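Local coordinates for SusD homolog (Bacteroides thetaiotaomicron VPI-5482, PDB 3IV0), which probably binds glycans at the outer membrane of the bacterium as a SusD-family, probably lipid-anchored, protein, though its own ligand is not established, at residues 36-41 with 281-286; 42-47 with 138-143. One frame throughout, in Å; residues are numbered along the deposited sequence. Where two conformers were deposited one is given.

Contact 1. Residues 36-41 with 281-286. With EDO (1,2-ethanediol), chain F.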
ATOM      1  N   ALA A  36      -8.687  -7.668   5.790  1.00 10.32           N
ATOM      2  CA  ALA A  36      -8.925  -7.498   4.355  1.00  9.41           C
ATOM      3  C   ALA A  36      -7.646  -7.491   3.547  1.00 10.93           C
ATOM      4  O   ALA A  36      -7.668  -7.854   2.356  1.00 11.23           O
ATOM      5  CB  ALA A  36      -9.651  -6.211   4.127  1.00  9.73           C
ATOM      6  N   THR A  37      -6.553  -7.040   4.129  1.00 10.34           N
ATOM      7  CA  THR A  37      -5.315  -6.799   3.385  1.00  9.44           C
ATOM      8  C   THR A  37      -4.246  -7.854   3.559  1.00  8.70           C
ATOM      9  O   THR A  37      -3.492  -8.113   2.612  1.00  9.77           O
ATOM     10  CB  THR A  37      -4.719  -5.444   3.796  1.00  9.46           C
ATOM     11  OG1 THR A  37      -4.597  -5.396   5.213  1.00 10.33           O
ATOM     12  CG2 THR A  37      -5.567  -4.274   3.294  1.00 10.36           C
HETATM   13  N   MSE A  38      -4.174  -8.450   4.769  1.00  9.48           N
HETATM   14  CA  MSE A  38      -3.065  -9.305   5.236  1.00  8.66           C
HETATM   15  C   MSE A  38      -3.436 -10.602   5.918  1.00  9.39           C
HETATM   16  O   MSE A  38      -2.659 -11.551   5.821  1.00 11.64           O
HETATM   17  CB  MSE A  38      -2.149  -8.514   6.190  1.00 10.62           C
HETATM   18  CG  MSE A  38      -1.520  -7.221   5.631  1.00 11.27           C
HETATM   19 SE   MSE A  38      -0.328  -7.493   4.124  0.75  9.78          SE
HETATM   20  CE  MSE A  38       0.990  -8.577   5.038  1.00 11.75           C
ATOM     21  N   SER A  39      -4.485 -10.598   6.732  1.00 11.79           N
ATOM     22  CA  SER A  39      -4.690 -11.700   7.662  1.00 11.17           C
ATOM     23  C   SER A  39      -5.718 -12.711   7.224  1.00 12.73           C
ATOM     24  O   SER A  39      -5.611 -13.863   7.640  1.00 13.89           O
ATOM     25  CB  SER A  39      -4.958 -11.174   9.075  1.00 12.29           C
ATOM     26  OG  SER A  39      -3.809 -10.548   9.603  1.00 12.85           O
ATOM     27  N   GLN A  40      -6.695 -12.309   6.422  1.00 11.30           N
ATOM     28  CA  GLN A  40      -7.678 -13.250   5.890  1.00 15.01           C
ATOM     29  C   GLN A  40      -7.550 -13.428   4.376  1.00 12.29           C
ATOM     30  O   GLN A  40      -8.207 -14.294   3.824  1.00 14.58           O
ATOM     31  CB  GLN A  40      -9.108 -12.820   6.274  1.00 15.89           C
ATOM     32  CG  GLN A  40      -9.398 -12.924   7.801  1.00 16.86           C
ATOM     33  CD  GLN A  40     -10.828 -12.476   8.268  1.00 19.79           C
ATOM     34  OE1 GLN A  40     -11.519 -11.671   7.637  1.00 23.04           O
ATOM     35  NE2 GLN A  40     -11.241 -12.991   9.428  1.00 29.89           N
ATOM     36  N   ARG A  41      -6.820 -12.507   3.723  0.50 11.04           N
ATOM     37  CA  ARG A  41      -6.552 -12.519   2.257  0.50 12.16           C
ATOM     38  C   ARG A  41      -5.144 -11.980   2.026  0.50 10.90           C
ATOM     39  O   ARG A  41      -4.729 -11.040   2.704  0.50 11.60           O
ATOM     40  CB  ARG A  41      -7.488 -11.580   1.481  0.50 13.77           C
ATOM     41  CG  ARG A  41      -8.911 -11.956   1.428  0.50 11.03           C
ATOM     42  CD  ARG A  41      -9.689 -11.414   2.636  0.50  9.54           C
ATOM     43  NE  ARG A  41     -11.066 -11.909   2.678  0.50  9.60           N
ATOM     44  CZ  ARG A  41     -12.064 -11.377   1.970  0.50 10.21           C
ATOM     45  NH1 ARG A  41     -11.836 -10.335   1.185  0.50 13.71           N
ATOM     46  NH2 ARG A  41     -13.291 -11.894   2.026  0.50 15.61           N
ATOM     47  N   ASN A 281       1.353 -16.302   3.098  1.00 12.95           N
ATOM     48  CA  ASN A 281       1.286 -15.990   1.672  1.00 12.28           C
ATOM     49  C   ASN A 281       0.962 -14.508   1.411  1.00 11.75           C
ATOM     50  O   ASN A 281       1.107 -14.010   0.311  1.00 11.44           O
ATOM     51  CB  ASN A 281       0.268 -16.920   0.992  1.00 12.73           C
ATOM     52  CG  ASN A 281       0.357 -16.956  -0.512  1.00 11.95           C
ATOM     53  OD1 ASN A 281       1.452 -16.905  -1.146  1.00 16.72           O
ATOM     54  ND2 ASN A 281      -0.783 -17.093  -1.108  1.00 10.59           N
ATOM     55  N   ALA A 282       0.483 -13.822   2.438  1.00 12.18           N
ATOM     56  CA  ALA A 282       0.223 -12.382   2.380  1.00 11.05           C
ATOM     57  C   ALA A 282       1.459 -11.512   2.556  1.00 11.34           C
ATOM     58  O   ALA A 282       1.453 -10.314   2.229  1.00 10.62           O
ATOM     59  CB  ALA A 282      -0.800 -11.967   3.447  1.00 10.36           C
ATOM     60  N   LYS A 283       2.519 -12.100   3.113  1.00 10.30           N
ATOM     61  CA  LYS A 283       3.754 -11.382   3.399  1.00 11.56           C
ATOM     62  C   LYS A 283       4.710 -11.578   2.235  1.00 10.97           C
ATOM     63  O   LYS A 283       5.229 -12.686   2.016  1.00 12.04           O
ATOM     64  CB  LYS A 283       4.371 -11.879   4.700  1.00 11.99           C
ATOM     65  CG  LYS A 283       3.491 -11.525   5.898  1.00 13.37           C
ATOM     66  CD  LYS A 283       4.105 -11.933   7.223  1.00 13.32           C
ATOM     67  CE  LYS A 283       3.780 -13.361   7.560  1.00 12.97           C
ATOM     68  NZ  LYS A 283       4.112 -13.677   9.004  1.00 13.94           N
ATOM     69  N   PHE A 284       4.992 -10.498   1.526  1.00 11.10           N
ATOM     70  CA  PHE A 284       5.915 -10.563   0.405  1.00 11.97           C
ATOM     71  C   PHE A 284       7.191 -11.294   0.773  1.00 11.22           C
ATOM     72  O   PHE A 284       7.658 -12.212   0.041  1.00 11.49           O
ATOM     73  CB  PHE A 284       6.241  -9.128  -0.038  1.00 12.20           C
ATOM     74  CG  PHE A 284       7.266  -9.015  -1.144  1.00 10.96           C
ATOM     75  CD1 PHE A 284       6.873  -9.119  -2.460  1.00 11.87           C
ATOM     76  CD2 PHE A 284       8.601  -8.787  -0.866  1.00 13.47           C
ATOM     77  CE1 PHE A 284       7.783  -8.985  -3.500  1.00 12.04           C
ATOM     78  CE2 PHE A 284       9.512  -8.657  -1.918  1.00 11.78           C
ATOM     79  CZ  PHE A 284       9.080  -8.784  -3.226  1.00 11.94           C
ATOM     80  N   SER A 285       7.762 -10.937   1.904  1.00 10.57           N
ATOM     81  CA  SER A 285       9.013 -11.544   2.340  1.00 11.50           C
ATOM     82  C   SER A 285       8.930 -13.090   2.345  1.00 13.37           C
ATOM     83  O   SER A 285       9.892 -13.777   1.940  1.00 13.23           O
ATOM     84  CB  SER A 285       9.398 -11.006   3.714  1.00 11.89           C
ATOM     85  OG  SER A 285      10.720 -11.415   4.063  1.00 12.31           O
ATOM     86  N   ASP A 286       7.813 -13.644   2.826  1.00 11.40           N
ATOM     87  CA  ASP A 286       7.664 -15.096   2.926  1.00 13.24           C
ATOM     88  C   ASP A 286       7.464 -15.756   1.591  1.00 15.11           C
ATOM     89  O   ASP A 286       7.539 -16.982   1.493  1.00 14.95           O
ATOM     90  CB  ASP A 286       6.583 -15.485   3.932  1.00 13.60           C
ATOM     91  CG  ASP A 286       7.037 -15.311   5.377  1.00 14.29           C
ATOM     92  OD1 ASP A 286       8.252 -15.360   5.659  1.00 13.44           O
ATOM     93  OD2 ASP A 286       6.162 -15.200   6.273  1.00 16.01           O
TER
HETATM   94  C1  EDO F   5       5.397 -18.673   2.512  1.00 29.46           C
HETATM   95  O1  EDO F   5       6.483 -19.549   2.371  1.00 32.44           O
HETATM   96  C2  EDO F   5       4.387 -18.577   1.372  1.00 29.16           C
HETATM   97  O2  EDO F   5       4.950 -18.927   0.120  1.00 31.40           O
HETATM   98  O   HOH W   1      -1.008  -9.302   1.286  1.00 10.75           O
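The methyl CB of A282 sits against the turn that ends helix 19-39, 3.0 Å from M38 O and also near R41 O. In return M38, a selenomethionine, folds its chain over A282: its terminal CE lies 3.3 Å from A282 O and 4.0 Å from K283 CG. Two successive bends, chi2 and chi3 both -63°, curl the selenoether back and bring the CE end of the chain, with SE just behind it, against A282 O. No direct hydrogen bond joins the two segments. One water instead bridges them, donating to T37 O at 3.1 Å and to A282 O at 2.8 Å, so that two backbone carbonyls, neither able to donate to the other, share one bridge. Further out, I268 and F278 pack on the M38 side chain, and a backbone hydrogen bond pairs M38 with M279. In one of its two conformers, R41 forms a salt bridge with D93 and a hydrogen bond to Q91 O, while K283 NZ is held by T356. The arrangement is a helix C-terminus with a wider pi-type turn, packed on a 3-10 turn from far along the chain, within the helix-rich SusD fold.

Contact 2. Residues 42-47 with 138-143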
ATOM      1  N   PRO A  42      -4.417 -12.517   1.033  1.00 10.33           N
ATOM      2  CA  PRO A  42      -3.165 -11.873   0.618  1.00  9.96           C
ATOM      3  C   PRO A  42      -3.402 -10.748  -0.390  1.00 11.48           C
ATOM      4  O   PRO A  42      -2.744 -10.662  -1.424  1.00 11.27           O
ATOM      5  CB  PRO A  42      -2.404 -13.033   0.010  1.00 10.57           C
ATOM      6  CG  PRO A  42      -3.463 -13.856  -0.626  1.00 10.67           C
ATOM      7  CD  PRO A  42      -4.645 -13.761   0.288  1.00 11.54           C
ATOM      8  N   PHE A  43      -4.354  -9.903  -0.068  1.00 10.19           N
ATOM      9  CA  PHE A  43      -4.801  -8.849  -0.980  1.00 10.54           C
ATOM     10  C   PHE A  43      -3.705  -7.893  -1.360  1.00 11.62           C
ATOM     11  O   PHE A  43      -3.505  -7.625  -2.537  1.00 10.99           O
ATOM     12  CB  PHE A  43      -5.965  -8.083  -0.319  1.00 11.47           C
ATOM     13  CG  PHE A  43      -6.390  -6.826  -1.026  1.00  9.57           C
ATOM     14  CD1 PHE A  43      -5.703  -5.630  -0.811  1.00  9.97           C
ATOM     15  CD2 PHE A  43      -7.472  -6.819  -1.878  1.00 11.98           C
ATOM     16  CE1 PHE A  43      -6.104  -4.468  -1.450  1.00 11.74           C
ATOM     17  CE2 PHE A  43      -7.901  -5.641  -2.484  1.00 10.48           C
ATOM     18  CZ  PHE A  43      -7.188  -4.480  -2.293  1.00  9.70           C
ATOM     19  N   LEU A  44      -2.997  -7.350  -0.384  1.00  9.72           N
ATOM     20  CA  LEU A  44      -2.020  -6.296  -0.690  1.00  9.51           C
ATOM     21  C   LEU A  44      -0.882  -6.815  -1.532  1.00 10.20           C
ATOM     22  O   LEU A  44      -0.480  -6.136  -2.507  1.00 10.55           O
ATOM     23  CB  LEU A  44      -1.538  -5.618   0.594  1.00 11.70           C
ATOM     24  CG  LEU A  44      -0.650  -4.393   0.424  1.00 12.58           C
ATOM     25  CD1 LEU A  44      -1.221  -3.390  -0.577  1.00 14.33           C
ATOM     26  CD2 LEU A  44      -0.526  -3.756   1.797  1.00 15.99           C
ATOM     27  N   THR A  45      -0.335  -7.980  -1.242  1.00 10.18           N
ATOM     28  CA  THR A  45       0.816  -8.405  -2.006  1.00  9.71           C
ATOM     29  C   THR A  45       0.410  -8.940  -3.380  1.00 11.34           C
ATOM     30  O   THR A  45       1.114  -8.691  -4.368  1.00 10.73           O
ATOM     31  CB  THR A  45       1.719  -9.371  -1.197  1.00 10.86           C
ATOM     32  OG1 THR A  45       2.987  -9.484  -1.853  1.00 12.01           O
ATOM     33  CG2 THR A  45       1.168 -10.756  -1.096  1.00 11.26           C
ATOM     34  N   TYR A  46      -0.718  -9.639  -3.495  1.00  9.02           N
ATOM     35  CA  TYR A  46      -1.141 -10.113  -4.811  1.00 10.04           C
ATOM     36  C   TYR A  46      -1.417  -8.914  -5.697  1.00 10.68           C
ATOM     37  O   TYR A  46      -1.027  -8.908  -6.875  1.00 11.16           O
ATOM     38  CB  TYR A  46      -2.396 -10.984  -4.748  1.00  9.74           C
ATOM     39  CG  TYR A  46      -2.231 -12.430  -4.385  1.00 11.30           C
ATOM     40  CD1 TYR A  46      -1.283 -12.871  -3.504  1.00 10.17           C
ATOM     41  CD2 TYR A  46      -3.108 -13.354  -4.935  1.00 12.51           C
ATOM     42  CE1 TYR A  46      -1.222 -14.217  -3.148  1.00 11.92           C
ATOM     43  CE2 TYR A  46      -3.040 -14.665  -4.636  1.00 12.48           C
ATOM     44  CZ  TYR A  46      -2.095 -15.093  -3.735  1.00 11.94           C
ATOM     45  OH  TYR A  46      -2.104 -16.459  -3.400  1.00 13.67           O
ATOM     46  N   SER A  47      -2.165  -7.958  -5.162  1.00  9.99           N
ATOM     47  CA  SER A  47      -2.642  -6.838  -5.961  1.00  9.98           C
ATOM     48  C   SER A  47      -1.622  -5.743  -6.224  1.00 10.53           C
ATOM     49  O   SER A  47      -1.712  -5.029  -7.240  1.00 11.05           O
ATOM     50  CB  SER A  47      -3.881  -6.199  -5.307  1.00 11.19           C
ATOM     51  OG  SER A  47      -3.546  -5.486  -4.118  1.00 10.92           O
ATOM     52  N   ILE A 138     -10.177  -0.172  -2.019  1.00  9.02           N
ATOM     53  CA  ILE A 138     -11.101  -0.870  -2.898  1.00  9.98           C
ATOM     54  C   ILE A 138     -11.280  -0.172  -4.249  1.00  8.27           C
ATOM     55  O   ILE A 138     -11.537  -0.832  -5.253  1.00  9.48           O
ATOM     56  CB  ILE A 138     -12.453  -1.209  -2.236  1.00  8.75           C
ATOM     57  CG1 ILE A 138     -13.238  -0.001  -1.736  1.00  9.40           C
ATOM     58  CG2 ILE A 138     -12.226  -2.236  -1.131  1.00 10.33           C
ATOM     59  CD1 ILE A 138     -14.675  -0.335  -1.251  1.00 10.45           C
ATOM     60  N   VAL A 139     -11.141   1.145  -4.305  1.00  8.43           N
ATOM     61  CA  VAL A 139     -11.132   1.821  -5.610  1.00  8.66           C
ATOM     62  C   VAL A 139      -9.934   1.340  -6.412  1.00  9.06           C
ATOM     63  O   VAL A 139     -10.042   1.027  -7.627  1.00  9.25           O
ATOM     64  CB  VAL A 139     -11.098   3.343  -5.460  1.00  8.17           C
ATOM     65  CG1 VAL A 139     -10.721   3.998  -6.797  1.00 10.08           C
ATOM     66  CG2 VAL A 139     -12.489   3.839  -4.990  1.00 11.31           C
ATOM     67  N   ARG A 140      -8.757   1.296  -5.805  1.00  8.21           N
ATOM     68  CA  ARG A 140      -7.580   0.859  -6.536  1.00  8.75           C
ATOM     69  C   ARG A 140      -7.745  -0.547  -7.074  1.00  9.78           C
ATOM     70  O   ARG A 140      -7.190  -0.878  -8.149  1.00  9.88           O
ATOM     71  CB  ARG A 140      -6.313   0.884  -5.682  1.00  8.60           C
ATOM     72  CG  ARG A 140      -5.807   2.211  -5.226  1.00  8.61           C
ATOM     73  CD  ARG A 140      -4.383   2.091  -4.747  1.00  9.79           C
ATOM     74  NE  ARG A 140      -4.258   1.128  -3.658  1.00  8.00           N
ATOM     75  CZ  ARG A 140      -3.125   0.930  -2.985  1.00 10.36           C
ATOM     76  NH1 ARG A 140      -2.062   1.714  -3.179  1.00 10.41           N
ATOM     77  NH2 ARG A 140      -3.056  -0.012  -2.070  1.00  9.07           N
ATOM     78  N   ALA A 141      -8.415  -1.429  -6.344  1.00  9.38           N
ATOM     79  CA  ALA A 141      -8.593  -2.795  -6.784  1.00  9.58           C
ATOM     80  C   ALA A 141      -9.742  -2.986  -7.739  1.00  8.96           C
ATOM     81  O   ALA A 141      -9.644  -3.763  -8.694  1.00 10.85           O
ATOM     82  CB  ALA A 141      -8.770  -3.750  -5.557  1.00  9.38           C
ATOM     83  N   PHE A 142     -10.846  -2.284  -7.517  1.00  8.63           N
ATOM     84  CA  PHE A 142     -12.087  -2.613  -8.194  1.00  9.87           C
ATOM     85  C   PHE A 142     -12.624  -1.528  -9.106  1.00 10.08           C
ATOM     86  O   PHE A 142     -13.560  -1.801  -9.886  1.00 10.65           O
ATOM     87  CB  PHE A 142     -13.178  -3.014  -7.181  1.00 10.29           C
ATOM     88  CG  PHE A 142     -12.854  -4.265  -6.395  1.00  8.96           C
ATOM     89  CD1 PHE A 142     -12.957  -5.515  -6.985  1.00 12.70           C
ATOM     90  CD2 PHE A 142     -12.468  -4.186  -5.067  1.00 10.25           C
ATOM     91  CE1 PHE A 142     -12.645  -6.642  -6.270  1.00 11.53           C
ATOM     92  CE2 PHE A 142     -12.149  -5.324  -4.367  1.00 10.27           C
ATOM     93  CZ  PHE A 142     -12.256  -6.545  -4.964  1.00 11.19           C
ATOM     94  N   GLY A 143     -12.106  -0.307  -9.007  1.00  9.65           N
ATOM     95  CA  GLY A 143     -12.703   0.776  -9.806  1.00 10.65           C
ATOM     96  C   GLY A 143     -13.835   1.445  -9.064  1.00  9.99           C
ATOM     97  O   GLY A 143     -13.736   1.760  -7.880  1.00  9.77           O
TER
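Apolar packing carries most of this contact. The F43 ring reaches across to the A141 methyl, with CZ and CE2 each 3.7 Å from A141 CB, so the CE2-CZ side of the ring meets the methyl at a slant. The ring gets there because CG stands anti to the backbone N (chi1 170°), extending the side chain out from helix 43-50. Beside it, L44 and R140 make a looser approach: L44 CD1 lies 4.1 Å from R140 NH2, a van der Waals touch of a methyl against one end of the guanidinium. That group also makes cation-pi contacts with Y431 and F137, so two aromatic rings accompany the buried charge.

No hydrogen bond crosses between the segments; the polar bonds lie inside each or reach third parties. S47 OG donates to F43 O at 2.7 Å, arriving above the carbonyl plane, while S47 N bonds the same oxygen from the opposite face at 3.0 Å. The hydroxyl thus doubles the grip on one helical carbonyl, and it is also hydrogen-bonded to Y431 OH. It lies over one face of the F43 ring as well.

P42 occupies the N-cap of helix 43-50, and G143, with positive phi, follows the end of helix 117-142. Helix 93-108 touches both helices: F95 meets the F43 ring edge-to-face and also packs on I138. Helix 162-167 packs on V139, and W461 touches S47.

How the contacts relate
Both contacts are buried and neither has a direct hydrogen bond across it, yet they are built differently. Contact 1 pairs backbone turns, with a methyl and a selenomethionine set against carbonyl oxygens and a water between; contact 2 joins two helices through side chains, an aromatic ring against a methyl and an aliphatic branch on a guanidinium. Helices 19-39 and 43-50 follow each other in the chain, and a probable hydrogen bond from L44 N to T37 O links the two sites, whose centres lie about 12 Å apart. Contact 2 is nested within the loop that contact 1 closes, and F95 of helix 93-108 packs on residues of both.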